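Local atomic coordinates of methylxanthine N3-demethylase NdmB (Pseudomonas putida, PDB entry 6ICL), a protein that removes the N3-methyl group of theobromine, 3-methylxanthine, caffeine and theophylline as a Rieske non-heme iron oxygenase of bacterial caffeine degradation. Residues 37-42 with 146-151; 208-213 with 228-233; 273-278 with 287-292. All coordinates share one frame; numbering follows the deposited sequence.

Contact 1: residues 37-42 with 146-151; sequences WHPVCT and IVWVRL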
loop_
_atom_site.group_PDB
_atom_site.type_symbol
_atom_site.label_atom_id
_atom_site.label_comp_id
_atom_site.label_asym_id
_atom_site.label_seq_id
_atom_site.Cartn_x
_atom_site.Cartn_y
_atom_site.Cartn_z
ATOM N N TRP A 37 23.635 -31.464 9.177
ATOM C CA TRP A 37 22.427 -31.012 9.847
ATOM C C TRP A 37 22.285 -29.503 9.693
ATOM O O TRP A 37 23.222 -28.753 9.981
ATOM C CB TRP A 37 22.466 -31.363 11.331
ATOM C CG TRP A 37 22.445 -32.821 11.624
ATOM C CD1 TRP A 37 23.522 -33.662 11.667
ATOM C CD2 TRP A 37 21.299 -33.616 11.967
ATOM N NE1 TRP A 37 23.116 -34.924 12.002
ATOM C CE2 TRP A 37 21.758 -34.932 12.197
ATOM C CE3 TRP A 37 19.933 -33.343 12.098
ATOM C CZ2 TRP A 37 20.896 -35.987 12.557
ATOM C CZ3 TRP A 37 19.073 -34.390 12.450
ATOM C CH2 TRP A 37 19.562 -35.698 12.672
ATOM N N HIS A 38 21.115 -29.064 9.228
ATOM C CA HIS A 38 20.822 -27.642 9.108
ATOM C C HIS A 38 19.577 -27.291 9.913
ATOM O O HIS A 38 18.603 -28.057 9.920
ATOM C CB HIS A 38 20.596 -27.254 7.655
ATOM C CG HIS A 38 21.781 -27.504 6.782
ATOM N ND1 HIS A 38 22.940 -26.774 6.885
ATOM C CD2 HIS A 38 21.989 -28.418 5.807
ATOM C CE1 HIS A 38 23.818 -27.233 6.011
ATOM N NE2 HIS A 38 23.260 -28.222 5.338
ATOM N N PRO A 39 19.565 -26.139 10.576
ATOM C CA PRO A 39 18.352 -25.703 11.271
ATOM C C PRO A 39 17.341 -25.163 10.260
ATOM O O PRO A 39 17.698 -24.441 9.321
ATOM C CB PRO A 39 18.865 -24.607 12.202
ATOM C CG PRO A 39 19.982 -23.939 11.338
ATOM C CD PRO A 39 20.577 -25.067 10.485
ATOM N N VAL A 40 16.075 -25.558 10.426
ATOM C CA VAL A 40 15.026 -25.089 9.530
ATOM C C VAL A 40 14.042 -24.143 10.216
ATOM O O VAL A 40 13.483 -23.267 9.542
ATOM C CB VAL A 40 14.291 -26.269 8.874
ATOM C CG1 VAL A 40 15.229 -26.980 7.878
ATOM C CG2 VAL A 40 13.739 -27.230 9.958
ATOM N N CYS A 41 13.844 -24.248 11.526
ATOM C CA CYS A 41 13.032 -23.272 12.241
ATOM C C CYS A 41 13.256 -23.492 13.731
ATOM O O CYS A 41 13.787 -24.523 14.146
ATOM C CB CYS A 41 11.536 -23.404 11.883
ATOM S SG CYS A 41 10.861 -25.058 12.296
ATOM N N THR A 42 12.886 -22.498 14.527
ATOM C CA THR A 42 12.886 -22.735 15.958
ATOM C C THR A 42 11.659 -23.566 16.314
ATOM O O THR A 42 10.696 -23.654 15.547
ATOM C CB THR A 42 12.888 -21.427 16.740
ATOM O OG1 THR A 42 11.628 -20.754 16.561
ATOM C CG2 THR A 42 14.030 -20.516 16.251
ATOM N N ILE A 146 15.520 -25.877 18.625
ATOM C CA ILE A 146 15.590 -25.611 17.198
ATOM C C ILE A 146 15.350 -26.918 16.461
ATOM O O ILE A 146 15.746 -27.982 16.945
ATOM C CB ILE A 146 16.950 -24.985 16.834
ATOM C CG1 ILE A 146 16.972 -23.522 17.301
ATOM C CG2 ILE A 146 17.222 -25.114 15.342
ATOM C CD1 ILE A 146 18.326 -22.824 17.118
ATOM N N VAL A 147 14.667 -26.851 15.315
ATOM C CA VAL A 147 14.418 -28.021 14.477
ATOM C C VAL A 147 15.528 -28.163 13.439
ATOM O O VAL A 147 15.737 -27.268 12.609
ATOM C CB VAL A 147 13.049 -27.926 13.790
ATOM C CG1 VAL A 147 12.761 -29.209 13.000
ATOM C CG2 VAL A 147 11.956 -27.651 14.820
ATOM N N TRP A 148 16.211 -29.311 13.460
ATOM C CA TRP A 148 17.336 -29.619 12.584
ATOM C C TRP A 148 16.942 -30.718 11.618
ATOM O O TRP A 148 16.240 -31.667 11.987
ATOM C CB TRP A 148 18.550 -30.091 13.394
ATOM C CG TRP A 148 19.001 -29.118 14.384
ATOM C CD1 TRP A 148 18.540 -28.961 15.666
ATOM C CD2 TRP A 148 19.995 -28.123 14.189
ATOM N NE1 TRP A 148 19.206 -27.931 16.286
ATOM C CE2 TRP A 148 20.108 -27.400 15.395
ATOM C CE3 TRP A 148 20.818 -27.775 13.108
ATOM C CZ2 TRP A 148 20.997 -26.341 15.546
ATOM C CZ3 TRP A 148 21.704 -26.740 13.261
ATOM C CH2 TRP A 148 21.790 -26.029 14.471
ATOM N N VAL A 149 17.404 -30.602 10.389
ATOM C CA VAL A 149 17.147 -31.588 9.357
ATOM C C VAL A 149 18.469 -31.912 8.669
ATOM O O VAL A 149 19.278 -31.020 8.397
ATOM C CB VAL A 149 16.116 -31.089 8.318
ATOM C CG1 VAL A 149 15.919 -32.132 7.212
ATOM C CG2 VAL A 149 14.778 -30.726 8.982
ATOM N N ARG A 150 18.667 -33.193 8.365
ATOM C CA ARG A 150 19.780 -33.653 7.544
ATOM C C ARG A 150 19.197 -34.423 6.372
ATOM O O ARG A 150 18.485 -35.413 6.567
ATOM C CB ARG A 150 20.752 -34.525 8.347
ATOM C CG ARG A 150 21.886 -35.110 7.473
ATOM C CD ARG A 150 22.922 -35.837 8.321
ATOM N NE ARG A 150 22.368 -37.012 8.985
ATOM C CZ ARG A 150 23.050 -37.788 9.829
ATOM N NH1 ARG A 150 24.321 -37.509 10.131
ATOM N NH2 ARG A 150 22.459 -38.838 10.389
ATOM N N LEU A 151 19.474 -33.949 5.156
ATOM C CA LEU A 151 18.835 -34.520 3.989
ATOM C C LEU A 151 19.436 -35.852 3.585
ATOM O O LEU A 151 18.736 -36.673 2.982
ATOM C CB LEU A 151 18.925 -33.557 2.814
ATOM C CG LEU A 151 18.110 -32.278 2.986
ATOM C CD1 LEU A 151 18.264 -31.419 1.732
ATOM C CD2 LEU A 151 16.633 -32.619 3.268
#

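Contact 2: residues 208-213 with 228-233; sequences DPFFAS and FKLAPP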
loop_
_atom_site.group_PDB
_atom_site.type_symbol
_atom_site.label_atom_id
_atom_site.label_comp_id
_atom_site.label_asym_id
_atom_site.label_seq_id
_atom_site.Cartn_x
_atom_site.Cartn_y
_atom_site.Cartn_z
ATOM N N ASP A 208 36.195 -2.430 18.896
ATOM C CA ASP A 208 37.086 -3.410 18.281
ATOM C C ASP A 208 38.281 -3.640 19.195
ATOM O O ASP A 208 39.114 -2.734 19.358
ATOM C CB ASP A 208 37.546 -2.949 16.900
ATOM C CG ASP A 208 38.406 -3.992 16.183
ATOM O OD1 ASP A 208 38.580 -5.117 16.708
ATOM O OD2 ASP A 208 38.905 -3.691 15.076
ATOM N N PRO A 209 38.422 -4.821 19.809
ATOM C CA PRO A 209 39.569 -5.075 20.685
ATOM C C PRO A 209 40.863 -5.419 19.957
ATOM O O PRO A 209 41.865 -5.695 20.627
ATOM C CB PRO A 209 39.091 -6.262 21.533
ATOM C CG PRO A 209 38.150 -6.992 20.631
ATOM C CD PRO A 209 37.467 -5.945 19.791
ATOM N N PHE A 210 40.883 -5.405 18.617
ATOM C CA PHE A 210 42.072 -5.792 17.864
ATOM C C PHE A 210 42.422 -4.815 16.743
ATOM O O PHE A 210 43.145 -5.204 15.816
ATOM C CB PHE A 210 41.912 -7.182 17.232
ATOM C CG PHE A 210 41.434 -8.257 18.170
ATOM C CD1 PHE A 210 40.104 -8.666 18.152
ATOM C CD2 PHE A 210 42.315 -8.892 19.033
ATOM C CE1 PHE A 210 39.661 -9.684 18.996
ATOM C CE2 PHE A 210 41.881 -9.908 19.873
ATOM C CZ PHE A 210 40.551 -10.302 19.860
ATOM N N PHE A 211 41.920 -3.580 16.763
ATOM C CA PHE A 211 42.027 -2.767 15.553
ATOM C C PHE A 211 43.485 -2.459 15.229
ATOM O O PHE A 211 44.264 -2.082 16.113
ATOM C CB PHE A 211 41.240 -1.463 15.659
ATOM C CG PHE A 211 41.206 -0.681 14.353
ATOM C CD1 PHE A 211 40.657 -1.248 13.202
ATOM C CD2 PHE A 211 41.738 0.602 14.273
ATOM C CE1 PHE A 211 40.625 -0.543 12.003
ATOM C CE2 PHE A 211 41.707 1.316 13.079
ATOM C CZ PHE A 211 41.148 0.745 11.942
ATOM N N ALA A 212 43.839 -2.632 13.950
ATOM C CA ALA A 212 45.178 -2.432 13.399
ATOM C C ALA A 212 46.209 -3.390 13.997
ATOM O O ALA A 212 47.407 -3.280 13.682
ATOM C CB ALA A 212 45.644 -0.974 13.555
ATOM N N SER A 213 45.772 -4.325 14.846
ATOM C CA SER A 213 46.585 -5.410 15.379
ATOM C C SER A 213 46.499 -6.632 14.468
ATOM O O SER A 213 45.548 -6.795 13.697
ATOM C CB SER A 213 46.127 -5.790 16.794
ATOM O OG SER A 213 45.914 -4.650 17.612
ATOM N N PHE A 228 39.200 -21.855 16.970
ATOM C CA PHE A 228 40.223 -20.840 17.087
ATOM C C PHE A 228 39.883 -19.981 18.287
ATOM O O PHE A 228 38.747 -19.971 18.775
ATOM C CB PHE A 228 40.353 -19.993 15.812
ATOM C CG PHE A 228 39.029 -19.570 15.213
ATOM C CD1 PHE A 228 38.310 -20.433 14.403
ATOM C CD2 PHE A 228 38.510 -18.309 15.461
ATOM C CE1 PHE A 228 37.094 -20.047 13.847
ATOM C CE2 PHE A 228 37.284 -17.918 14.903
ATOM C CZ PHE A 228 36.588 -18.784 14.101
ATOM N N LYS A 229 40.887 -19.273 18.767
ATOM C CA LYS A 229 40.775 -18.449 19.951
ATOM C C LYS A 229 41.460 -17.130 19.637
ATOM O O LYS A 229 42.498 -17.110 18.976
ATOM C CB LYS A 229 41.396 -19.161 21.180
ATOM C CG LYS A 229 41.522 -18.292 22.424
ATOM C CD LYS A 229 41.702 -19.138 23.692
ATOM C CE LYS A 229 41.950 -18.277 24.936
ATOM N NZ LYS A 229 43.197 -18.650 25.675
ATOM N N LEU A 230 40.830 -16.033 20.024
ATOM C CA LEU A 230 41.364 -14.697 19.815
ATOM C C LEU A 230 41.506 -14.033 21.171
ATOM O O LEU A 230 40.574 -14.069 21.984
ATOM C CB LEU A 230 40.452 -13.855 18.912
ATOM C CG LEU A 230 40.057 -14.414 17.542
ATOM C CD1 LEU A 230 39.157 -13.423 16.818
ATOM C CD2 LEU A 230 41.266 -14.722 16.688
ATOM N N ALA A 231 42.667 -13.436 21.418
ATOM C CA ALA A 231 42.911 -12.711 22.651
ATOM C C ALA A 231 43.458 -11.315 22.291
ATOM O O ALA A 231 44.294 -11.206 21.383
ATOM C CB ALA A 231 43.898 -13.456 23.556
ATOM N N PRO A 232 42.971 -10.269 22.939
ATOM C CA PRO A 232 43.565 -8.931 22.741
ATOM C C PRO A 232 44.962 -8.877 23.325
ATOM O O PRO A 232 45.344 -9.753 24.115
ATOM C CB PRO A 232 42.602 -7.999 23.501
ATOM C CG PRO A 232 41.333 -8.782 23.652
ATOM C CD PRO A 232 41.748 -10.222 23.752
ATOM N N PRO A 233 45.770 -7.864 22.959
ATOM C CA PRO A 233 47.142 -7.764 23.484
ATOM C C PRO A 233 47.223 -7.381 24.971
ATOM O O PRO A 233 46.375 -6.648 25.482
ATOM C CB PRO A 233 47.771 -6.672 22.608
ATOM C CG PRO A 233 46.617 -5.855 22.121
ATOM C CD PRO A 233 45.480 -6.823 21.953
#

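Contact 3: residues 273-278 with 287-292; sequences LWTTAS and NFMIIV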
loop_
_atom_site.group_PDB
_atom_site.type_symbol
_atom_site.label_atom_id
_atom_site.label_comp_id
_atom_site.label_asym_id
_atom_site.label_seq_id
_atom_site.Cartn_x
_atom_site.Cartn_y
_atom_site.Cartn_z
ATOM N N LEU A 273 27.578 -16.313 22.614
ATOM C CA LEU A 273 26.812 -15.889 21.450
ATOM C C LEU A 273 26.979 -16.965 20.390
ATOM O O LEU A 273 28.108 -17.342 20.043
ATOM C CB LEU A 273 27.260 -14.517 20.932
ATOM C CG LEU A 273 26.383 -13.884 19.825
ATOM C CD1 LEU A 273 24.917 -13.695 20.273
ATOM C CD2 LEU A 273 26.954 -12.558 19.310
ATOM N N TRP A 274 25.862 -17.492 19.924
ATOM C CA TRP A 274 25.834 -18.594 18.985
ATOM C C TRP A 274 24.946 -18.231 17.806
ATOM O O TRP A 274 23.904 -17.581 17.963
ATOM C CB TRP A 274 25.328 -19.851 19.696
ATOM C CG TRP A 274 25.179 -21.135 18.897
ATOM C CD1 TRP A 274 26.056 -22.197 18.867
ATOM C CD2 TRP A 274 24.056 -21.527 18.096
ATOM N NE1 TRP A 274 25.546 -23.212 18.089
ATOM C CE2 TRP A 274 24.320 -22.832 17.607
ATOM C CE3 TRP A 274 22.838 -20.909 17.756
ATOM C CZ2 TRP A 274 23.412 -23.531 16.784
ATOM C CZ3 TRP A 274 21.936 -21.604 16.952
ATOM C CH2 TRP A 274 22.227 -22.894 16.464
ATOM N N THR A 275 25.353 -18.677 16.626
ATOM C CA THR A 275 24.546 -18.504 15.435
ATOM C C THR A 275 24.827 -19.665 14.506
ATOM O O THR A 275 25.929 -20.225 14.515
ATOM C CB THR A 275 24.844 -17.164 14.737
ATOM O OG1 THR A 275 24.431 -16.091 15.594
ATOM C CG2 THR A 275 24.082 -17.044 13.412
ATOM N N THR A 276 23.809 -20.044 13.737
ATOM C CA THR A 276 23.961 -20.954 12.621
ATOM C C THR A 276 23.170 -20.392 11.451
ATOM O O THR A 276 22.031 -19.934 11.622
ATOM C CB THR A 276 23.480 -22.365 12.993
ATOM O OG1 THR A 276 24.330 -22.892 14.018
ATOM C CG2 THR A 276 23.556 -23.293 11.797
ATOM N N ALA A 277 23.778 -20.402 10.273
ATOM C CA ALA A 277 23.116 -19.961 9.054
ATOM C C ALA A 277 22.588 -21.181 8.319
ATOM O O ALA A 277 23.320 -22.145 8.116
ATOM C CB ALA A 277 24.078 -19.163 8.174
ATOM N N SER A 278 21.311 -21.146 7.942
ATOM C CA SER A 278 20.730 -22.256 7.206
ATOM C C SER A 278 20.693 -21.953 5.714
ATOM O O SER A 278 20.187 -20.897 5.318
ATOM C CB SER A 278 19.322 -22.522 7.715
ATOM O OG SER A 278 18.771 -23.641 7.054
ATOM N N ASN A 287 18.788 -17.453 9.613
ATOM C CA ASN A 287 19.810 -17.416 10.631
ATOM C C ASN A 287 19.185 -17.537 12.014
ATOM O O ASN A 287 18.169 -16.894 12.314
ATOM C CB ASN A 287 20.608 -16.134 10.471
ATOM C CG ASN A 287 21.175 -16.027 9.071
ATOM O OD1 ASN A 287 22.081 -16.770 8.733
ATOM N ND2 ASN A 287 20.589 -15.162 8.221
ATOM N N PHE A 288 19.823 -18.364 12.836
ATOM C CA PHE A 288 19.356 -18.757 14.156
ATOM C C PHE A 288 20.369 -18.283 15.180
ATOM O O PHE A 288 21.533 -18.693 15.133
ATOM C CB PHE A 288 19.191 -20.268 14.210
ATOM C CG PHE A 288 18.118 -20.757 13.316
ATOM C CD1 PHE A 288 18.358 -20.941 11.959
ATOM C CD2 PHE A 288 16.845 -20.993 13.816
ATOM C CE1 PHE A 288 17.372 -21.368 11.127
ATOM C CE2 PHE A 288 15.840 -21.439 12.975
ATOM C CZ PHE A 288 16.094 -21.613 11.628
ATOM N N MET A 289 19.940 -17.413 16.086
ATOM C CA MET A 289 20.810 -16.887 17.123
ATOM C C MET A 289 20.367 -17.392 18.492
ATOM O O MET A 289 19.162 -17.455 18.778
ATOM C CB MET A 289 20.799 -15.360 17.103
ATOM C CG MET A 289 21.633 -14.732 18.195
ATOM S SD MET A 289 21.545 -12.944 18.087
ATOM C CE MET A 289 20.006 -12.652 18.925
ATOM N N ILE A 290 21.348 -17.744 19.338
ATOM C CA ILE A 290 21.114 -18.125 20.730
ATOM C C ILE A 290 22.086 -17.346 21.609
ATOM O O ILE A 290 23.289 -17.283 21.319
ATOM C CB ILE A 290 21.260 -19.644 20.947
ATOM C CG1 ILE A 290 20.191 -20.372 20.120
ATOM C CG2 ILE A 290 21.166 -20.005 22.451
ATOM C CD1 ILE A 290 20.206 -21.899 20.224
ATOM N N ILE A 291 21.563 -16.721 22.656
ATOM C CA ILE A 291 22.363 -15.994 23.636
ATOM C C ILE A 291 22.280 -16.748 24.956
ATOM O O ILE A 291 21.177 -17.041 25.436
ATOM C CB ILE A 291 21.858 -14.551 23.801
ATOM C CG1 ILE A 291 21.788 -13.846 22.441
ATOM C CG2 ILE A 291 22.733 -13.779 24.774
ATOM C CD1 ILE A 291 21.095 -12.485 22.499
ATOM N N VAL A 292 23.436 -17.087 25.527
ATOM C CA VAL A 292 23.524 -17.732 26.834
ATOM C C VAL A 292 24.332 -16.832 27.743
ATOM O O VAL A 292 25.446 -16.419 27.391
ATOM C CB VAL A 292 24.168 -19.122 26.764
ATOM C CG1 VAL A 292 24.053 -19.821 28.144
ATOM C CG2 VAL A 292 23.505 -19.941 25.672
#

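Contact 1: residues 37-42 with 146-151
Arg150 starts over one face of the Trp37 indole and runs out past its NE1 side. Its CG lies anti to the backbone N (chi1 176°), and CB sits over the ring face, 4.0 Å from the centroid of the five-membered ring. CD passes the pyrrole side, 3.8 Å from Trp37 NE1, and NE follows close to the same nitrogen. A bend at chi3 (65°) carries the guanidinium past the NE1-CZ2 rim, and Trp37 NE1 lies over one face of it, the two planes 35° apart. NH2 ends near CZ2; NH1 lies 3.4 Å from Trp37 NE1, but both are donors, so this is packing. The charged end is held by Asp139 in a salt bridge and by Thr158. On the same side of the sheet, Pro39 covers one face of the Trp148 indole: its CB is 3.8 Å from the six-membered centroid, while CD reaches CZ3 at 3.4 Å. Ile146 CG2 also lies over that indole, near its rim, and touches Pro39 CB at 3.6 Å. Val40 CG2 meets Val147 CG1 and Val149 CG2, both at 3.8 Å. The backbones are joined by a reciprocal pair between His38 and Val149, then by Val40 N to Val147 O (2.8 Å) and Val147 N to Cys41 O, a classic beta bulge placing Val40-Cys41 opposite Val147. This edge pairing of strands 37-42 and 146-150 belongs to the predominantly beta Rieske domain.

Contact 2: residues 208-213 with 228-233
Phe210 swings its ring toward the chain at Leu230-Pro232 through chi1 -50°, which sets CG anti to the carbonyl carbon, and chi2 102°, which turns the ring so that its CE2-CZ edge leads. That edge does the touching. CE2 comes to 3.1 Å from Ala231 O, which lies near the ring plane, and no hydrogen bond crosses between the two segments. The neighbouring CZ reaches Leu230 CB at 3.7 Å, the two side chains crossing at about a right angle, while Pro232 CD lies 3.9 Å from CE2. Pro209 adds a second point of contact, its CB meeting Pro232 CG at 4.0 Å, and the same CB lies over the rim of one face of the Phe210 ring. Replacing Phe210 by an alanine would probably open a gap beside Leu230 and Pro232, and leave Phe195, which meets the ring edge-to-face, without its aromatic mate. Two bonds within the loop help define its shape. Phe210 N donates to Asp208 OD1 (3.0 Å), coming from above the carboxylate plane, and Ser213 N donates to Phe210 O (2.9 Å). Nearby, Phe211 packs on Pro122 of a second subunit, so this loop also takes part in the assembly. The two bonds mark an Asx turn at Asp208 leading directly into a type II beta turn from Phe210 to Ser213. This double turn presents Pro209 and Phe210 to the end of strand 225-230 and the prolines after it, in the VanA-type C-terminal oxygenase domain.

Contact 3: residues 273-278 with 287-292
Trp274 and Ile290 lie side by side and point the same way from a hydrogen-bonded antiparallel pair. Trp274 holds CG anti to the backbone N (chi1 178°), which directs the six-membered part of its indole across to the partner strand: CE3 meets Ile290 CG1 at 3.6 Å, and CZ3 approaches Phe288 CB at 4.1 Å. Phe288, on the same face of the sheet, turns the edge of its ring to Thr276 O and Ser278 CB, the latter 4.1 Å from CE1. The other face carries Leu273, Thr275, Met289 and Ile291. Here Leu273 CD1 touches both Ile291 CG1 (3.8 Å) and Met289 CG (4.0 Å), lying alongside the isoleucine and slanting across the methionine. At the far end of this face, Asn287 OD1 meets Ala277 CB at 3.2 Å.

Two reciprocal backbone pairs join the strands. Trp274 N and Ile290 O are 2.9 Å apart, and the bonds of the Thr276-Phe288 pair are of similar length. The polar ends turn outward from the pair: Trp274 NE1 to Tyr162 O, Thr276 OG1 to Ser257 OG. The chemistry implies a hairpin held by main-chain bonds and flanked largely by apolar side chains. Within it the Asn287 amide is only partly satisfied: ND2 makes a weak hydrogen bond to Tyr179 O, while the buried OD1 has no polar partner in the model, probably at some energetic cost.

In the fold
Contacts 1 and 3 are buried and adjoin, with centres about 12 Å apart; contact 2 is partly exposed, its centre about 33 Å from that of contact 1. Contacts 1 and 3 pair antiparallel strands through backbone hydrogen bonds, but in different sheets: the first adds an edge strand to a Rieske-domain sheet from a sequence-distant part of the chain, the third is a hairpin of the C-terminal oxygenase domain. These sheets meet where Pro39 O accepts a hydrogen bond from Ser278 OG and Phe288 packs on Pro39 and Thr42. Contacts 2 and 3 both reach the seven-stranded sheet, yet 208-213 approaches 228-233 mainly through packing of Phe210 and prolines, with Leu230, without a hydrogen bond between them.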